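Side-chain contacts in periplasmic binding protein/LacI transcriptional regulator (Brachyspira murdochii, PDB 4KQC), which probably binds a carbohydrate, as solute-binding proteins of ABC transporters in its family do: residues A[33-38]-A[283-288]; A[57-62]-A[85-90]. All blocks are in the same frame, centred on the assembly; numbering follows the deposited sequence.

Interaction 1 (A[33-38]-A[283-288]); sequences NGVKIS and LAYKAS
Asn33 lies over one face of the Tyr285 ring. This is a CH-pi contact: Asn33 CB sits 3.6 Å from the ring centroid, only 6° off the normal. The amide of Asn33 follows the same face towards the CD2-CE2 side. Its OD1 is 3.6 Å from Tyr285 CD2, and the amide and ring planes are 28° apart. The Tyr285 side chain extends opposite its own N (chi1 177°), and this reaches the ring out from helix 273-288 to Asn33.

The apolar share is smaller. Val35 CG1 comes obliquely to the ring, 4.2 Å from Tyr285 CD1. Val35 also packs on Ile7 and Ala30.

The polar link across the contact runs through one water. It donates to Asn33 O at 2.9 Å and meets Tyr285 OH at 3.2 Å. The amide has its own partner, since Asn33 ND2 bonds to Ala29 O in helix 18-33. Beyond the ring, Ser288 OG donates to Tyr285 O at 2.6 Å.

Asn33 precedes Gly34, whose positive phi belongs to a Schellman motif. The chemistry is thus mainly dispersion over an aromatic face, with the phenol oxygen joined by water to a carbonyl at the end of helix 18-33.

Interaction 2 (A[57-62]-A[85-90]); sequences SEINKN and KNIPLI
Ile59 packs against both Lys85 and Ile87. Its CG2 methyl is 3.6 Å from Lys85 CD and 4.3 Å from Ile87 CD1. With CG2 anti to the backbone N, this methyl is the branch that meets Lys85 and Ile87. Both isoleucines are buried and rest on Ile66 of strand 66-68. Ile59 also touches Ile82 of helix 76-84.

The outer side is polar and more exposed. Here Lys85 NZ donates to Asn62 OD1 at 2.8 Å. The donor lies in the carbonyl plane, with a C=O...N angle of 150°. The two side chains cross at about a right angle. The lysine chain is bent at its last two torsions (chi3 74°, chi4 71°). Its methylenes thus pass by Ile59 before the amine meets the amide. Shortening Lys85 to an alanine would probably leave Asn62 OD1 without this donor and take away part of the cover over Ile59 CG2.

Asn62 leaves helical geometry with positive phi beyond helix 48-60. Asn86, next to Lys85, forms a Schellman motif after helix 76-84. The contact joins the C-terminal regions of two successive helices beside parallel strands, as expected in the Rossmann-like alpha/beta domain of a periplasmic binding protein.

In the fold
Interactions 1 and 2 lie in the same alpha/beta domain, their centres 12 Å apart. Both reach its parallel sheet, in which strand 36-40 is an edge strand and strand 89-92 lies further in. In sequence, both segments of interaction 2 fall between the two segments of interaction 1. Strand 36-40 leads into helix 48-60, and helix 273-288 returns to the sheet from far along the sequence. The two contacts touch directly: Ala284 and Leu283 pack on Ile90, and Ser38 OG makes a weak, probable hydrogen bond to Glu58 OE1. Thus interaction 2 joins neighbouring parts of the domain, whereas interaction 1 brings a late helix back to its early part.

Interaction 1 (A[33-38]-A[283-288])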
loop_
_atom_site.group_PDB
_atom_site.type_symbol
_atom_site.label_atom_id
_atom_site.label_comp_id
_atom_site.label_asym_id
_atom_site.label_seq_id
_atom_site.Cartn_x
_atom_site.Cartn_y
_atom_site.Cartn_z
ATOM N N ASN A 33 -14.783 19.531 13.005
ATOM C CA ASN A 33 -15.018 19.189 14.419
ATOM C C ASN A 33 -14.502 20.199 15.442
ATOM O O ASN A 33 -14.573 19.962 16.642
ATOM C CB ASN A 33 -14.453 17.791 14.687
ATOM C CG ASN A 33 -15.228 16.738 13.941
ATOM O OD1 ASN A 33 -16.412 16.461 14.286
ATOM N ND2 ASN A 33 -14.644 16.209 12.862
ATOM N N GLY A 34 -13.953 21.295 14.974
ATOM C CA GLY A 34 -13.539 22.400 15.839
ATOM C C GLY A 34 -12.292 22.086 16.637
ATOM O O GLY A 34 -12.165 22.503 17.789
ATOM N N VAL A 35 -11.395 21.366 16.021
ATOM C CA VAL A 35 -10.184 20.956 16.727
ATOM C C VAL A 35 -8.966 21.379 15.916
ATOM O O VAL A 35 -8.976 21.326 14.693
ATOM C CB VAL A 35 -10.250 19.454 17.060
ATOM C CG1 VAL A 35 -10.362 18.578 15.825
ATOM C CG2 VAL A 35 -8.990 19.038 17.830
ATOM N N LYS A 36 -7.917 21.826 16.612
ATOM C CA LYS A 36 -6.635 22.081 16.021
ATOM C C LYS A 36 -5.837 20.783 15.991
ATOM O O LYS A 36 -5.893 19.988 16.944
ATOM C CB LYS A 36 -5.837 23.116 16.846
ATOM C CG LYS A 36 -6.512 24.482 16.881
ATOM C CD LYS A 36 -6.069 25.363 15.725
ATOM C CE LYS A 36 -7.102 26.436 15.449
ATOM N NZ LYS A 36 -6.536 27.570 14.688
ATOM N N ILE A 37 -5.144 20.536 14.883
ATOM C CA ILE A 37 -4.236 19.416 14.799
ATOM C C ILE A 37 -2.806 19.845 14.498
ATOM O O ILE A 37 -2.560 20.904 13.905
ATOM C CB ILE A 37 -4.666 18.370 13.734
ATOM C CG1 ILE A 37 -4.602 18.925 12.304
ATOM C CG2 ILE A 37 -6.009 17.749 14.116
ATOM C CD1 ILE A 37 -4.834 17.866 11.229
ATOM N N SER A 38 -1.865 19.034 14.945
ATOM C CA SER A 38 -0.527 18.999 14.441
ATOM C C SER A 38 -0.469 17.938 13.347
ATOM O O SER A 38 -1.283 16.998 13.336
ATOM C CB SER A 38 0.458 18.716 15.608
ATOM O OG SER A 38 0.351 17.333 16.004
ATOM N N LEU A 283 -12.076 9.704 13.985
ATOM C CA LEU A 283 -11.962 8.689 15.022
ATOM C C LEU A 283 -11.311 9.317 16.257
ATOM O O LEU A 283 -11.720 9.066 17.385
ATOM C CB LEU A 283 -11.120 7.503 14.530
ATOM C CG LEU A 283 -11.763 6.550 13.537
ATOM C CD1 LEU A 283 -10.759 5.517 13.008
ATOM C CD2 LEU A 283 -12.908 5.905 14.247
ATOM N N ALA A 284 -10.257 10.089 16.036
ATOM C CA ALA A 284 -9.532 10.645 17.166
ATOM C C ALA A 284 -10.362 11.623 17.969
ATOM O O ALA A 284 -10.357 11.580 19.217
ATOM C CB ALA A 284 -8.263 11.258 16.699
ATOM N N TYR A 285 -11.101 12.443 17.259
ATOM C CA TYR A 285 -12.011 13.380 17.845
ATOM C C TYR A 285 -13.057 12.661 18.643
ATOM O O TYR A 285 -13.325 13.041 19.821
ATOM C CB TYR A 285 -12.578 14.307 16.776
ATOM C CG TYR A 285 -13.589 15.253 17.371
ATOM C CD1 TYR A 285 -13.153 16.345 18.049
ATOM C CD2 TYR A 285 -14.941 15.031 17.235
ATOM C CE1 TYR A 285 -14.022 17.243 18.625
ATOM C CE2 TYR A 285 -15.852 15.921 17.816
ATOM C CZ TYR A 285 -15.358 17.013 18.517
ATOM O OH TYR A 285 -16.169 17.964 19.130
ATOM N N LYS A 286 -13.698 11.672 18.043
ATOM C CA LYS A 286 -14.766 10.912 18.765
ATOM C C LYS A 286 -14.213 10.244 20.000
ATOM O O LYS A 286 -14.834 10.288 21.102
ATOM C CB LYS A 286 -15.412 9.862 17.849
ATOM C CG LYS A 286 -16.224 10.487 16.709
ATOM C CD LYS A 286 -16.812 9.405 15.822
ATOM C CE LYS A 286 -17.877 10.019 14.933
ATOM N NZ LYS A 286 -18.301 9.134 13.823
ATOM N N ALA A 287 -13.024 9.639 19.872
ATOM C CA ALA A 287 -12.381 8.970 21.024
ATOM C C ALA A 287 -12.031 10.000 22.095
ATOM O O ALA A 287 -12.142 9.683 23.296
ATOM C CB ALA A 287 -11.152 8.201 20.591
ATOM N N SER A 288 -11.696 11.243 21.696
ATOM C CA SER A 288 -11.390 12.296 22.655
ATOM C C SER A 288 -12.605 12.712 23.478
ATOM O O SER A 288 -12.467 13.257 24.557
ATOM C CB SER A 288 -10.764 13.504 21.974
ATOM O OG SER A 288 -11.657 14.381 21.351
HETATM O O HOH W 1 -14.356 20.620 19.417
#

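Interaction 2 (A[57-62]-A[85-90])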
loop_
_atom_site.group_PDB
_atom_site.type_symbol
_atom_site.label_atom_id
_atom_site.label_comp_id
_atom_site.label_asym_id
_atom_site.label_seq_id
_atom_site.Cartn_x
_atom_site.Cartn_y
_atom_site.Cartn_z
ATOM N N SER A 57 7.550 14.193 21.541
ATOM C CA SER A 57 7.246 15.604 21.661
ATOM C C SER A 57 5.737 15.885 21.702
ATOM O O SER A 57 5.264 16.686 22.497
ATOM C CB SER A 57 7.990 16.372 20.541
ATOM O OG SER A 57 9.420 16.378 20.793
ATOM N N GLU A 58 4.953 15.184 20.884
ATOM C CA GLU A 58 3.535 15.353 20.859
ATOM C C GLU A 58 2.880 14.768 22.140
ATOM O O GLU A 58 1.937 15.357 22.662
ATOM C CB GLU A 58 2.946 14.695 19.587
ATOM C CG GLU A 58 3.290 15.428 18.303
ATOM C CD GLU A 58 2.789 16.875 18.295
ATOM O OE1 GLU A 58 1.609 17.073 18.563
ATOM O OE2 GLU A 58 3.577 17.862 18.138
ATOM N N ILE A 59 3.379 13.641 22.614
ATOM C CA ILE A 59 2.845 13.050 23.839
ATOM C C ILE A 59 3.010 14.074 24.984
ATOM O O ILE A 59 2.121 14.271 25.818
ATOM C CB ILE A 59 3.572 11.739 24.182
ATOM C CG1 ILE A 59 3.265 10.648 23.173
ATOM C CG2 ILE A 59 3.164 11.296 25.583
ATOM C CD1 ILE A 59 4.164 9.453 23.238
ATOM N N ASN A 60 4.171 14.687 25.051
ATOM C CA ASN A 60 4.460 15.645 26.077
ATOM C C ASN A 60 3.534 16.845 26.149
ATOM O O ASN A 60 3.414 17.492 27.218
ATOM C CB ASN A 60 5.917 16.145 25.941
ATOM C CG ASN A 60 6.960 15.092 26.202
ATOM O OD1 ASN A 60 6.673 14.043 26.716
ATOM N ND2 ASN A 60 8.168 15.358 25.764
ATOM N N LYS A 61 2.874 17.179 25.031
ATOM C CA LYS A 61 1.854 18.239 24.953
ATOM C C LYS A 61 0.519 17.956 25.624
ATOM O O LYS A 61 -0.371 18.867 25.672
ATOM C CB LYS A 61 1.602 18.614 23.500
ATOM C CG LYS A 61 2.851 19.150 22.801
ATOM C CD LYS A 61 2.516 19.548 21.360
ATOM C CE LYS A 61 3.701 20.138 20.640
ATOM N NZ LYS A 61 3.359 20.414 19.222
ATOM N N ASN A 62 0.361 16.720 26.113
ATOM C CA ASN A 62 -0.901 16.241 26.634
ATOM C C ASN A 62 -2.072 16.531 25.693
ATOM O O ASN A 62 -3.016 17.194 26.091
ATOM C CB ASN A 62 -1.154 16.853 28.004
ATOM C CG ASN A 62 -0.163 16.346 29.016
ATOM O OD1 ASN A 62 0.064 15.114 29.098
ATOM N ND2 ASN A 62 0.517 17.274 29.759
ATOM N N LYS A 85 -0.648 7.359 30.206
ATOM C CA LYS A 85 -1.237 8.693 30.271
ATOM C C LYS A 85 -2.731 8.688 29.901
ATOM O O LYS A 85 -3.391 9.719 29.992
ATOM C CB LYS A 85 -0.485 9.700 29.365
ATOM C CG LYS A 85 0.904 9.987 29.882
ATOM C CD LYS A 85 1.722 10.769 28.866
ATOM C CE LYS A 85 1.277 12.232 28.770
ATOM N NZ LYS A 85 1.662 13.022 29.975
ATOM N N ASN A 86 -3.248 7.552 29.478
ATOM C CA ASN A 86 -4.648 7.449 29.050
ATOM C C ASN A 86 -5.032 8.437 27.963
ATOM O O ASN A 86 -6.190 8.913 27.933
ATOM C CB ASN A 86 -5.615 7.579 30.264
ATOM C CG ASN A 86 -5.479 6.430 31.234
ATOM O OD1 ASN A 86 -5.303 6.640 32.460
ATOM N ND2 ASN A 86 -5.523 5.221 30.716
ATOM N N ILE A 87 -4.115 8.680 27.048
ATOM C CA ILE A 87 -4.406 9.454 25.806
ATOM C C ILE A 87 -5.032 8.510 24.763
ATOM O O ILE A 87 -4.431 7.505 24.427
ATOM C CB ILE A 87 -3.148 10.091 25.252
ATOM C CG1 ILE A 87 -2.525 11.113 26.246
ATOM C CG2 ILE A 87 -3.442 10.783 23.935
ATOM C CD1 ILE A 87 -1.078 11.462 25.909
ATOM N N PRO A 88 -6.208 8.811 24.242
ATOM C CA PRO A 88 -6.762 7.966 23.212
ATOM C C PRO A 88 -5.864 7.911 21.985
ATOM O O PRO A 88 -5.399 8.939 21.502
ATOM C CB PRO A 88 -8.074 8.642 22.871
ATOM C CG PRO A 88 -8.435 9.435 24.078
ATOM C CD PRO A 88 -7.173 9.803 24.741
ATOM N N LEU A 89 -5.633 6.691 21.515
ATOM C CA LEU A 89 -4.712 6.409 20.417
ATOM C C LEU A 89 -5.470 5.748 19.254
ATOM O O LEU A 89 -6.084 4.715 19.446
ATOM C CB LEU A 89 -3.544 5.518 20.904
ATOM C CG LEU A 89 -2.514 5.152 19.876
ATOM C CD1 LEU A 89 -1.780 6.367 19.253
ATOM C CD2 LEU A 89 -1.546 4.143 20.483
ATOM N N ILE A 90 -5.312 6.338 18.082
ATOM C CA ILE A 90 -5.922 5.865 16.830
ATOM C C ILE A 90 -4.793 5.553 15.895
ATOM O O ILE A 90 -3.871 6.381 15.736
ATOM C CB ILE A 90 -6.797 6.981 16.225
ATOM C CG1 ILE A 90 -7.946 7.387 17.163
ATOM C CG2 ILE A 90 -7.322 6.674 14.818
ATOM C CD1 ILE A 90 -8.792 6.241 17.631
#